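Local coordinates for protein myosin-I heavy chain (Dictyostelium discoideum, PDB 5EJR) that is the second MyTH4-FERM unit in the tail of a class VII myosin, an actin-based motor involved in the early steps of phagocytosis and adhesion, at residues L60-A64 against N100-E106; F216-K222 against V239-I245; M252-V258 against Y291-R297. All coordinates share one frame; numbering follows the deposited sequence. Where two conformers were deposited one is given.

Contact 1. Residues L60-A64 against N100-E106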
loop_
_atom_site.group_PDB
_atom_site.type_symbol
_atom_site.label_atom_id
_atom_site.label_comp_id
_atom_site.label_asym_id
_atom_site.label_seq_id
_atom_site.Cartn_x
_atom_site.Cartn_y
_atom_site.Cartn_z
ATOM N N LEU A 60 -4.884 18.639 -24.903
ATOM C CA LEU A 60 -5.851 18.069 -23.960
ATOM C C LEU A 60 -6.889 17.191 -24.652
ATOM O O LEU A 60 -7.274 16.153 -24.096
ATOM C CB LEU A 60 -6.536 19.184 -23.146
ATOM C CG LEU A 60 -5.619 20.007 -22.237
ATOM C CD1 LEU A 60 -6.309 21.257 -21.750
ATOM C CD2 LEU A 60 -5.054 19.175 -21.091
ATOM N N SER A 61 -7.328 17.595 -25.870
ATOM C CA SER A 61 -8.313 16.855 -26.666
ATOM C C SER A 61 -7.772 15.500 -27.103
ATOM O O SER A 61 -8.535 14.538 -27.158
ATOM C CB SER A 61 -8.741 17.653 -27.898
ATOM O OG SER A 61 -8.877 19.037 -27.616
ATOM N N LYS A 62 -6.461 15.424 -27.419
ATOM C CA LYS A 62 -5.802 14.183 -27.843
ATOM C C LYS A 62 -5.827 13.148 -26.717
ATOM O O LYS A 62 -6.083 11.975 -26.984
ATOM C CB LYS A 62 -4.370 14.454 -28.323
ATOM C CG LYS A 62 -3.743 13.289 -29.100
ATOM C CD LYS A 62 -2.277 13.557 -29.424
ATOM C CE LYS A 62 -1.566 12.347 -29.985
ATOM N NZ LYS A 62 -1.912 12.100 -31.411
ATOM N N LYS A 63 -5.596 13.595 -25.464
ATOM C CA LYS A 63 -5.614 12.749 -24.261
ATOM C C LYS A 63 -7.064 12.324 -23.942
ATOM O O LYS A 63 -7.285 11.221 -23.437
ATOM C CB LYS A 63 -5.020 13.498 -23.056
ATOM C CG LYS A 63 -3.528 13.792 -23.147
ATOM C CD LYS A 63 -3.073 14.628 -21.964
ATOM C CE LYS A 63 -1.659 15.119 -22.134
ATOM N NZ LYS A 63 -1.051 15.487 -20.828
ATOM N N ALA A 64 -8.036 13.213 -24.232
ATOM C CA ALA A 64 -9.468 12.984 -24.011
ATOM C C ALA A 64 -9.980 11.880 -24.935
ATOM O O ALA A 64 -10.837 11.098 -24.518
ATOM C CB ALA A 64 -10.238 14.260 -24.246
ATOM N N ASN A 100 -3.791 15.207 -15.001
ATOM C CA ASN A 100 -4.278 16.199 -15.963
ATOM C C ASN A 100 -5.552 16.796 -15.399
ATOM O O ASN A 100 -6.669 16.361 -15.680
ATOM C CB ASN A 100 -4.444 15.615 -17.358
ATOM C CG ASN A 100 -3.179 14.998 -17.875
ATOM O OD1 ASN A 100 -2.277 15.694 -18.357
ATOM N ND2 ASN A 100 -3.075 13.680 -17.748
ATOM N N HIS A 101 -5.342 17.733 -14.498
ATOM C CA HIS A 101 -6.314 18.484 -13.724
ATOM C C HIS A 101 -7.449 19.137 -14.556
ATOM O O HIS A 101 -8.611 19.161 -14.123
ATOM C CB HIS A 101 -5.521 19.515 -12.918
ATOM C CG HIS A 101 -6.268 20.735 -12.519
ATOM N ND1 HIS A 101 -6.960 20.791 -11.319
ATOM C CD2 HIS A 101 -6.357 21.936 -13.141
ATOM C CE1 HIS A 101 -7.493 22.004 -11.273
ATOM N NE2 HIS A 101 -7.154 22.731 -12.350
ATOM N N GLU A 102 -7.100 19.687 -15.731
ATOM C CA GLU A 102 -8.018 20.393 -16.633
ATOM C C GLU A 102 -8.803 19.419 -17.531
ATOM O O GLU A 102 -9.659 19.833 -18.315
ATOM C CB GLU A 102 -7.275 21.508 -17.429
ATOM C CG GLU A 102 -5.919 21.133 -18.034
ATOM C CD GLU A 102 -4.790 20.769 -17.083
ATOM O OE1 GLU A 102 -4.308 19.612 -17.145
ATOM O OE2 GLU A 102 -4.435 21.614 -16.230
ATOM N N LEU A 103 -8.570 18.120 -17.345
ATOM C CA LEU A 103 -9.255 17.054 -18.076
ATOM C C LEU A 103 -10.356 16.390 -17.217
ATOM O O LEU A 103 -11.038 15.486 -17.699
ATOM C CB LEU A 103 -8.202 16.021 -18.486
ATOM C CG LEU A 103 -8.235 15.467 -19.897
ATOM C CD1 LEU A 103 -8.307 16.568 -20.936
ATOM C CD2 LEU A 103 -7.020 14.621 -20.147
ATOM N N ARG A 104 -10.544 16.861 -15.968
ATOM C CA ARG A 104 -11.464 16.275 -14.985
ATOM C C ARG A 104 -12.936 16.363 -15.374
ATOM O O ARG A 104 -13.594 15.319 -15.379
ATOM C CB ARG A 104 -11.219 16.842 -13.588
ATOM C CG ARG A 104 -9.937 16.263 -13.005
ATOM C CD ARG A 104 -9.477 17.008 -11.783
ATOM N NE ARG A 104 -8.165 16.534 -11.344
ATOM C CZ ARG A 104 -7.583 16.925 -10.222
ATOM N NH1 ARG A 104 -8.182 17.796 -9.429
ATOM N NH2 ARG A 104 -6.396 16.449 -9.885
ATOM N N ASP A 105 -13.439 17.571 -15.732
ATOM C CA ASP A 105 -14.828 17.773 -16.195
ATOM C C ASP A 105 -15.133 16.895 -17.407
ATOM O O ASP A 105 -16.208 16.291 -17.474
ATOM C CB ASP A 105 -15.083 19.242 -16.552
ATOM C CG ASP A 105 -15.132 20.164 -15.360
ATOM O OD1 ASP A 105 -15.219 19.659 -14.220
ATOM O OD2 ASP A 105 -15.084 21.387 -15.565
ATOM N N GLU A 106 -14.175 16.816 -18.334
ATOM C CA GLU A 106 -14.246 16.030 -19.548
ATOM C C GLU A 106 -14.331 14.525 -19.259
ATOM O O GLU A 106 -15.044 13.813 -19.973
ATOM C CB GLU A 106 -13.057 16.377 -20.454
ATOM C CG GLU A 106 -13.388 16.291 -21.933
ATOM C CD GLU A 106 -13.347 14.894 -22.514
ATOM O OE1 GLU A 106 -12.682 14.015 -21.915
ATOM O OE2 GLU A 106 -13.967 14.679 -23.582
#
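Leu103 reaches from the turn that leads into helix 104-113 onto Leu60 and Lys63 of helix 58-75, and the close packing gathers around its two methyls. Leu103 CD1 lies 3.4 Å from the carbonyl O of Leu60 and also meets Leu60 CB, while Leu103 CD2 sits 3.7 Å from CB of Lys63, further along the same helix. Ala64 extends that face: in the conformer given, its CB lies near the carboxylate of Glu106, a contact that is doubtful because Glu106 has two conformers. In that conformer Glu106 OE2 accepts from the backbone N of Leu53, in the chain just ahead of helix 58-75.

Toward solvent the contact thins out. The two methyls of Leu60 both touch CG of Glu102, at 3.7 Å for Leu60 CD2, and the two side chains run at about a right angle. Because chi2 of Glu102 bends the chain (-64°), it is the aliphatic part that meets the leucine. At the outer edge the extended Lys63 crosses Asn100, and its NZ donates to Asn100 OD1 at 2.8 Å from above the amide plane, 39° out of it. Asn100 ND2 is bonded in turn to the carbonyl O of Arg96, which fixes the rotation of the amide and presents OD1 to the lysine.

This joins two helices of the MyTH4 helical bundle. Apolar contacts fill the inner part, and the one direct hydrogen bond links a lysine to a neutral amide, so the pairing probably depends little on charge neutralisation.

Contact 2. Residues F216-K222 against V239-I245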
loop_
_atom_site.group_PDB
_atom_site.type_symbol
_atom_site.label_atom_id
_atom_site.label_comp_id
_atom_site.label_asym_id
_atom_site.label_seq_id
_atom_site.Cartn_x
_atom_site.Cartn_y
_atom_site.Cartn_z
ATOM N N PHE A 216 0.566 -12.774 10.162
ATOM C CA PHE A 216 1.468 -12.538 11.284
ATOM C C PHE A 216 2.638 -13.478 11.067
ATOM O O PHE A 216 2.561 -14.351 10.210
ATOM C CB PHE A 216 0.781 -12.784 12.640
ATOM C CG PHE A 216 -0.130 -11.653 13.044
ATOM C CD1 PHE A 216 -1.409 -11.537 12.503
ATOM C CD2 PHE A 216 0.275 -10.714 13.989
ATOM C CE1 PHE A 216 -2.245 -10.463 12.859
ATOM C CE2 PHE A 216 -0.566 -9.653 14.354
ATOM C CZ PHE A 216 -1.812 -9.527 13.774
ATOM N N ILE A 217 3.719 -13.292 11.820
ATOM C CA ILE A 217 4.956 -14.071 11.724
ATOM C C ILE A 217 4.738 -15.594 11.950
ATOM O O ILE A 217 5.485 -16.396 11.398
ATOM C CB ILE A 217 6.033 -13.455 12.681
ATOM C CG1 ILE A 217 7.463 -13.992 12.399
ATOM C CG2 ILE A 217 5.651 -13.601 14.153
ATOM C CD1 ILE A 217 8.182 -13.307 11.252
ATOM N N ASP A 218 3.712 -15.980 12.727
ATOM C CA ASP A 218 3.430 -17.390 13.015
ATOM C C ASP A 218 2.669 -18.075 11.872
ATOM O O ASP A 218 2.365 -19.266 11.964
ATOM C CB ASP A 218 2.722 -17.557 14.385
ATOM C CG ASP A 218 1.309 -16.990 14.523
ATOM O OD1 ASP A 218 0.848 -16.293 13.595
ATOM O OD2 ASP A 218 0.684 -17.212 15.577
ATOM N N GLN A 219 2.387 -17.309 10.787
ATOM C CA GLN A 219 1.674 -17.706 9.566
ATOM C C GLN A 219 0.147 -17.702 9.765
ATOM O O GLN A 219 -0.598 -17.999 8.826
ATOM C CB GLN A 219 2.194 -19.034 8.969
ATOM C CG GLN A 219 3.643 -18.985 8.512
ATOM C CD GLN A 219 4.172 -20.368 8.222
ATOM O OE1 GLN A 219 4.777 -21.020 9.083
ATOM N NE2 GLN A 219 3.945 -20.859 7.008
ATOM N N SER A 220 -0.317 -17.290 10.963
ATOM C CA SER A 220 -1.743 -17.140 11.248
ATOM C C SER A 220 -2.189 -15.843 10.585
ATOM O O SER A 220 -1.349 -15.018 10.230
ATOM C CB SER A 220 -2.019 -17.140 12.753
ATOM O OG SER A 220 -1.843 -15.864 13.348
ATOM N N THR A 221 -3.491 -15.668 10.391
ATOM C CA THR A 221 -4.048 -14.515 9.682
ATOM C C THR A 221 -5.173 -13.880 10.483
ATOM O O THR A 221 -5.710 -14.511 11.400
ATOM C CB THR A 221 -4.532 -14.980 8.278
ATOM O OG1 THR A 221 -3.572 -15.865 7.699
ATOM C CG2 THR A 221 -4.733 -13.848 7.319
ATOM N N LYS A 222 -5.510 -12.622 10.150
ATOM C CA LYS A 222 -6.618 -11.849 10.707
ATOM C C LYS A 222 -7.283 -11.065 9.579
ATOM O O LYS A 222 -6.618 -10.649 8.623
ATOM C CB LYS A 222 -6.181 -10.901 11.851
ATOM C CG LYS A 222 -5.866 -11.594 13.182
ATOM C CD LYS A 222 -7.117 -12.004 13.954
ATOM C CE LYS A 222 -6.812 -12.910 15.119
ATOM N NZ LYS A 222 -8.035 -13.206 15.915
ATOM N N VAL A 239 -5.779 -4.985 13.300
ATOM C CA VAL A 239 -5.333 -6.392 13.360
ATOM C C VAL A 239 -4.571 -6.700 14.635
ATOM O O VAL A 239 -4.653 -7.815 15.126
ATOM C CB VAL A 239 -4.579 -6.965 12.146
ATOM C CG1 VAL A 239 -5.510 -7.251 10.991
ATOM C CG2 VAL A 239 -3.367 -6.112 11.743
ATOM N N CYS A 240 -3.794 -5.729 15.139
ATOM C CA CYS A 240 -3.015 -5.916 16.359
ATOM C C CYS A 240 -3.916 -6.064 17.572
ATOM O O CYS A 240 -3.646 -6.921 18.400
ATOM C CB CYS A 240 -1.964 -4.823 16.522
ATOM S SG CYS A 240 -0.563 -5.010 15.380
ATOM N N ARG A 241 -5.023 -5.280 17.635
ATOM C CA ARG A 241 -6.054 -5.377 18.676
ATOM C C ARG A 241 -6.754 -6.745 18.603
ATOM O O ARG A 241 -6.952 -7.375 19.640
ATOM C CB ARG A 241 -7.091 -4.262 18.542
ATOM C CG ARG A 241 -6.767 -3.018 19.340
ATOM C CD ARG A 241 -7.633 -1.834 18.936
ATOM N NE ARG A 241 -7.120 -0.568 19.476
ATOM C CZ ARG A 241 -6.104 0.125 18.960
ATOM N NH1 ARG A 241 -5.461 -0.321 17.893
ATOM N NH2 ARG A 241 -5.712 1.258 19.526
ATOM N N GLN A 242 -7.080 -7.216 17.383
ATOM C CA GLN A 242 -7.694 -8.533 17.150
ATOM C C GLN A 242 -6.782 -9.666 17.636
ATOM O O GLN A 242 -7.248 -10.619 18.254
ATOM C CB GLN A 242 -7.986 -8.729 15.657
ATOM C CG GLN A 242 -9.282 -8.085 15.205
ATOM C CD GLN A 242 -9.555 -8.385 13.758
ATOM O OE1 GLN A 242 -9.923 -9.510 13.383
ATOM N NE2 GLN A 242 -9.369 -7.390 12.913
ATOM N N TYR A 243 -5.479 -9.561 17.353
ATOM C CA TYR A 243 -4.500 -10.557 17.790
ATOM C C TYR A 243 -4.340 -10.604 19.313
ATOM O O TYR A 243 -3.978 -11.640 19.854
ATOM C CB TYR A 243 -3.153 -10.299 17.108
ATOM C CG TYR A 243 -2.262 -11.517 17.082
ATOM C CD1 TYR A 243 -2.385 -12.471 16.079
ATOM C CD2 TYR A 243 -1.282 -11.709 18.051
ATOM C CE1 TYR A 243 -1.571 -13.598 16.051
ATOM C CE2 TYR A 243 -0.480 -12.849 18.051
ATOM C CZ TYR A 243 -0.617 -13.784 17.038
ATOM O OH TYR A 243 0.219 -14.870 16.979
ATOM N N GLY A 244 -4.629 -9.494 19.989
ATOM C CA GLY A 244 -4.526 -9.407 21.436
ATOM C C GLY A 244 -3.333 -8.609 21.937
ATOM O O GLY A 244 -3.029 -8.680 23.127
ATOM N N ILE A 245 -2.638 -7.838 21.052
ATOM C CA ILE A 245 -1.496 -7.010 21.460
ATOM C C ILE A 245 -2.103 -5.870 22.307
ATOM O O ILE A 245 -3.151 -5.345 21.925
ATOM C CB ILE A 245 -0.736 -6.492 20.198
ATOM C CG1 ILE A 245 -0.079 -7.667 19.413
ATOM C CG2 ILE A 245 0.290 -5.386 20.544
ATOM C CD1 ILE A 245 0.230 -7.378 17.940
#
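The rings of Phe216 and Tyr243 lie face to face, their centroids 4.2 Å apart and their planes 20° from parallel, with Tyr243 CD1 over the centre of the phenylalanine ring. The two side chains slide past each other in opposite directions, which brings Phe216 CZ to 3.7 Å from Tyr243 CB at the root of the tyrosine. The rim of Phe216 also meets the end of the helix and the loop after it: Phe216 CZ approaches the carbonyl O of Val239 at 3.6 Å, and CE2 touches Ile245 CD1 in that loop. Tyr243 leaves the helix with chi1 at -159°, its CG opposite the backbone N, and extends toward the 216-219 turn, where its OH donates to Asp218 OD2 at 2.8 Å, meeting the carboxylate from above its plane. Ser220 OG lies at the edge of the same ring, near CE1.

This is the ubiquitin-like F1 lobe of the FERM domain, in which the β-hairpin of strands 211-215 and 221-225 packs against helix 232-243. The type I turn from Phe216 to Gln219 starts the hairpin's connection. Asp218 is held there by an Asx turn: its OD1 takes both the backbone N of Ser220 and Ser220 OG, the latter at 2.7 Å on the syn side, leaving OD2 to serve the tyrosine. Further along the hairpin, Lys222 CB rests on Val239 CG1, and the bend at chi2 carries Lys222 CD to 3.8 Å from Gln242 CB. Gln242 NE2 is bonded to the carbonyl O of Leu223. Behind Tyr243 the helix ends in a Schellman motif with Gly244 at positive phi, and Ile318 and Leu322 of helix 317-332 pack against the tyrosine.

Contact 3. Residues M252-V258 against Y291-R297. With EDO (1,2-ethanediol), chain C; EDO (1,2-ethanediol), chain E.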
loop_
_atom_site.group_PDB
_atom_site.type_symbol
_atom_site.label_atom_id
_atom_site.label_comp_id
_atom_site.label_asym_id
_atom_site.label_seq_id
_atom_site.Cartn_x
_atom_site.Cartn_y
_atom_site.Cartn_z
ATOM N N MET A 252 4.424 -0.162 18.315
ATOM C CA MET A 252 5.728 -0.755 18.020
ATOM C C MET A 252 5.642 -1.583 16.774
ATOM O O MET A 252 6.668 -2.045 16.283
ATOM C CB MET A 252 6.214 -1.675 19.189
ATOM C CG MET A 252 6.245 -1.004 20.563
ATOM S SD MET A 252 7.230 0.502 20.500
ATOM C CE MET A 252 6.806 1.238 22.121
ATOM N N PHE A 253 4.419 -1.839 16.300
ATOM C CA PHE A 253 4.171 -2.695 15.168
ATOM C C PHE A 253 3.906 -1.928 13.893
ATOM O O PHE A 253 3.472 -0.774 13.920
ATOM C CB PHE A 253 3.015 -3.677 15.498
ATOM C CG PHE A 253 3.405 -4.776 16.460
ATOM C CD1 PHE A 253 3.394 -4.558 17.835
ATOM C CD2 PHE A 253 3.832 -6.014 15.990
ATOM C CE1 PHE A 253 3.812 -5.558 18.719
ATOM C CE2 PHE A 253 4.277 -6.997 16.875
ATOM C CZ PHE A 253 4.243 -6.766 18.239
ATOM N N GLY A 254 4.212 -2.579 12.781
ATOM C CA GLY A 254 4.013 -2.021 11.454
ATOM C C GLY A 254 3.681 -3.133 10.490
ATOM O O GLY A 254 3.541 -4.286 10.903
ATOM N N ILE A 255 3.614 -2.804 9.202
ATOM C CA ILE A 255 3.310 -3.751 8.139
ATOM C C ILE A 255 4.343 -3.695 7.033
ATOM O O ILE A 255 4.841 -2.616 6.712
ATOM C CB ILE A 255 1.858 -3.501 7.637
ATOM C CG1 ILE A 255 0.846 -4.020 8.700
ATOM C CG2 ILE A 255 1.598 -4.102 6.229
ATOM C CD1 ILE A 255 -0.605 -3.906 8.361
ATOM N N SER A 256 4.680 -4.870 6.485
ATOM C CA SER A 256 5.561 -5.047 5.337
ATOM C C SER A 256 4.814 -5.762 4.188
ATOM O O SER A 256 3.942 -6.610 4.430
ATOM C CB SER A 256 6.804 -5.845 5.731
ATOM O OG SER A 256 7.618 -5.070 6.596
ATOM N N ALA A 257 5.150 -5.406 2.951
ATOM C CA ALA A 257 4.611 -6.041 1.733
ATOM C C ALA A 257 5.621 -7.136 1.417
ATOM O O ALA A 257 6.798 -6.841 1.216
ATOM C CB ALA A 257 4.539 -5.041 0.582
ATOM N N VAL A 258 5.194 -8.388 1.483
ATOM C CA VAL A 258 6.074 -9.548 1.286
ATOM C C VAL A 258 5.733 -10.309 -0.004
ATOM O O VAL A 258 4.583 -10.671 -0.187
ATOM C CB VAL A 258 5.998 -10.507 2.526
ATOM C CG1 VAL A 258 6.857 -11.766 2.322
ATOM C CG2 VAL A 258 6.372 -9.786 3.824
ATOM N N TYR A 291 1.759 -10.134 -0.184
ATOM C CA TYR A 291 0.860 -10.181 0.952
ATOM C C TYR A 291 1.367 -9.261 2.049
ATOM O O TYR A 291 2.559 -8.967 2.092
ATOM C CB TYR A 291 0.595 -11.618 1.448
ATOM C CG TYR A 291 1.788 -12.314 2.060
ATOM C CD1 TYR A 291 2.061 -12.202 3.421
ATOM C CD2 TYR A 291 2.605 -13.141 1.296
ATOM C CE1 TYR A 291 3.136 -12.872 4.001
ATOM C CE2 TYR A 291 3.680 -13.822 1.867
ATOM C CZ TYR A 291 3.939 -13.688 3.222
ATOM O OH TYR A 291 4.994 -14.359 3.796
ATOM N N PHE A 292 0.456 -8.787 2.899
ATOM C CA PHE A 292 0.771 -7.937 4.045
ATOM C C PHE A 292 1.097 -8.798 5.254
ATOM O O PHE A 292 0.372 -9.754 5.551
ATOM C CB PHE A 292 -0.421 -7.053 4.399
ATOM C CG PHE A 292 -0.766 -5.982 3.402
ATOM C CD1 PHE A 292 0.113 -4.935 3.148
ATOM C CD2 PHE A 292 -2.005 -5.970 2.775
ATOM C CE1 PHE A 292 -0.224 -3.920 2.261
ATOM C CE2 PHE A 292 -2.332 -4.963 1.863
ATOM C CZ PHE A 292 -1.448 -3.936 1.626
ATOM N N GLN A 293 2.183 -8.448 5.962
ATOM C CA GLN A 293 2.595 -9.152 7.169
ATOM C C GLN A 293 2.888 -8.147 8.310
ATOM O O GLN A 293 3.608 -7.174 8.105
ATOM C CB GLN A 293 3.793 -10.056 6.865
ATOM C CG GLN A 293 4.510 -10.664 8.078
ATOM C CD GLN A 293 5.854 -11.253 7.688
ATOM O OE1 GLN A 293 6.820 -10.538 7.448
ATOM N NE2 GLN A 293 5.976 -12.567 7.680
ATOM N N VAL A 294 2.274 -8.359 9.470
ATOM C CA VAL A 294 2.510 -7.545 10.656
ATOM C C VAL A 294 3.880 -7.951 11.186
ATOM O O VAL A 294 4.224 -9.136 11.210
ATOM C CB VAL A 294 1.384 -7.652 11.723
ATOM C CG1 VAL A 294 1.837 -7.129 13.090
ATOM C CG2 VAL A 294 0.140 -6.892 11.265
ATOM N N ARG A 295 4.687 -6.957 11.532
ATOM C CA ARG A 295 6.018 -7.185 12.073
ATOM C C ARG A 295 6.219 -6.229 13.218
ATOM O O ARG A 295 5.641 -5.144 13.222
ATOM C CB ARG A 295 7.094 -6.920 11.004
ATOM C CG ARG A 295 7.147 -7.977 9.894
ATOM C CD ARG A 295 8.417 -7.820 9.087
ATOM N NE ARG A 295 9.609 -8.328 9.780
ATOM C CZ ARG A 295 9.956 -9.610 9.848
ATOM N NH1 ARG A 295 9.152 -10.551 9.364
ATOM N NH2 ARG A 295 11.087 -9.965 10.441
ATOM N N ARG A 296 7.065 -6.603 14.170
ATOM C CA ARG A 296 7.400 -5.648 15.217
ATOM C C ARG A 296 8.455 -4.764 14.577
ATOM O O ARG A 296 9.475 -5.260 14.050
ATOM C CB ARG A 296 7.912 -6.294 16.502
ATOM C CG ARG A 296 8.173 -5.160 17.494
ATOM C CD ARG A 296 8.514 -5.651 18.810
ATOM N NE ARG A 296 9.005 -4.587 19.677
ATOM C CZ ARG A 296 9.254 -4.796 20.956
ATOM N NH1 ARG A 296 9.021 -5.989 21.497
ATOM N NH2 ARG A 296 9.735 -3.823 21.708
ATOM N N ARG A 297 8.110 -3.489 14.475
ATOM C CA ARG A 297 8.889 -2.495 13.769
ATOM C C ARG A 297 9.869 -1.774 14.668
ATOM O O ARG A 297 11.005 -1.575 14.267
ATOM C CB ARG A 297 7.938 -1.501 13.073
ATOM C CG ARG A 297 8.633 -0.418 12.196
ATOM C CD ARG A 297 9.197 -0.954 10.885
ATOM N NE ARG A 297 8.158 -1.502 10.007
ATOM C CZ ARG A 297 8.248 -2.670 9.372
ATOM N NH1 ARG A 297 9.330 -3.429 9.509
ATOM N NH2 ARG A 297 7.255 -3.089 8.595
HETATM C C1 EDO C . -2.660 -9.225 1.629
HETATM O O1 EDO C . -2.308 -10.189 2.629
HETATM C C2 EDO C . -3.991 -9.564 0.912
HETATM O O2 EDO C . -4.709 -8.345 0.698
HETATM C C1 EDO E . 6.941 1.970 9.758
HETATM O O1 EDO E . 6.120 0.800 9.851
HETATM C C2 EDO E . 6.620 2.757 8.430
HETATM O O2 EDO E . 5.422 3.492 8.645
#
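Gly254 and Arg295 bond to each other in both directions, at 3.0 Å for Gly254 N to Arg295 O, and the same hydrogen-bonded pairing recurs at Ser256 with Gln293 and at Val258 with Tyr291. Together these make 253-258 and 291-296 antiparallel neighbours, their axes 140° apart. Between them lie the non-hydrogen-bonded pairs, among them Ile255 with Val294. Past the strand end, Arg297 N still reaches Met252 O at 2.7 Å.

The polar side-chain bonds centre on Arg297. Its chain, bent at chi2 (73°) and chi3 (62°), folds back across Gly254 so that NH2 of Arg297 donates to Ser256 OG at 2.8 Å and, weakly, to Ile255 O, both at the edge of the guanidinium; Arg297 NE donates to an ethanediol O1. Replacing Arg297 by an alanine removes the guanidinium and is likely to leave Ser256 OG without its charged donor. On the same face Arg295 NH1 donates to Gln293 OE1, while its NH2 forms a salt bridge with Glu330. Phe292 N donates to O1 of a second ethanediol.

On the face of Val258 and Tyr291, Val258 CB sits over the Tyr291 ring, 4.0 Å from its centroid, in a CH-pi contact, and the tyrosine OH is bonded to Glu260. On the opposite face, which carries Ile255, Val294 and Phe292, Ile255 CG2 meets Phe292 CD1 at 3.5 Å. Phe253 takes an off-centre CH-pi contact from Arg296 CB.

Strand 253-259 lies between 264-267 and 290-296, and 290-296 is bonded in turn through Phe292 and Val294 to Arg215, at the end of strand 211-215. Ile255 and Val294 turn to helix 232-243, Phe292 packs on helix 274-283, and Phe253 and Arg296 meet Cys319 of helix 317-332.

Overall arrangement
Contact 1 belongs to the MyTH4 domain, whereas contacts 2 and 3 lie together in the ubiquitin-like lobe of the FERM domain. Contacts 1 and 2 are on opposite sides of the chain's centre, about 45 Å apart between centres, and contact 1 stays about 24 Å from contact 3 at the nearest atoms. Contacts 2 and 3 have centres only about 10 Å apart and share a hydrophobic core: Val239 CG2 meets Val294 CG2 at 3.6 Å, and Phe216 CE2 lies 3.7 Å from Val294 CG1. Cys240 SG packs on Phe253 CB, so helix 232-243 covers the sheet. The ethanediols at contact 3 probably come from the crystallisation liquor.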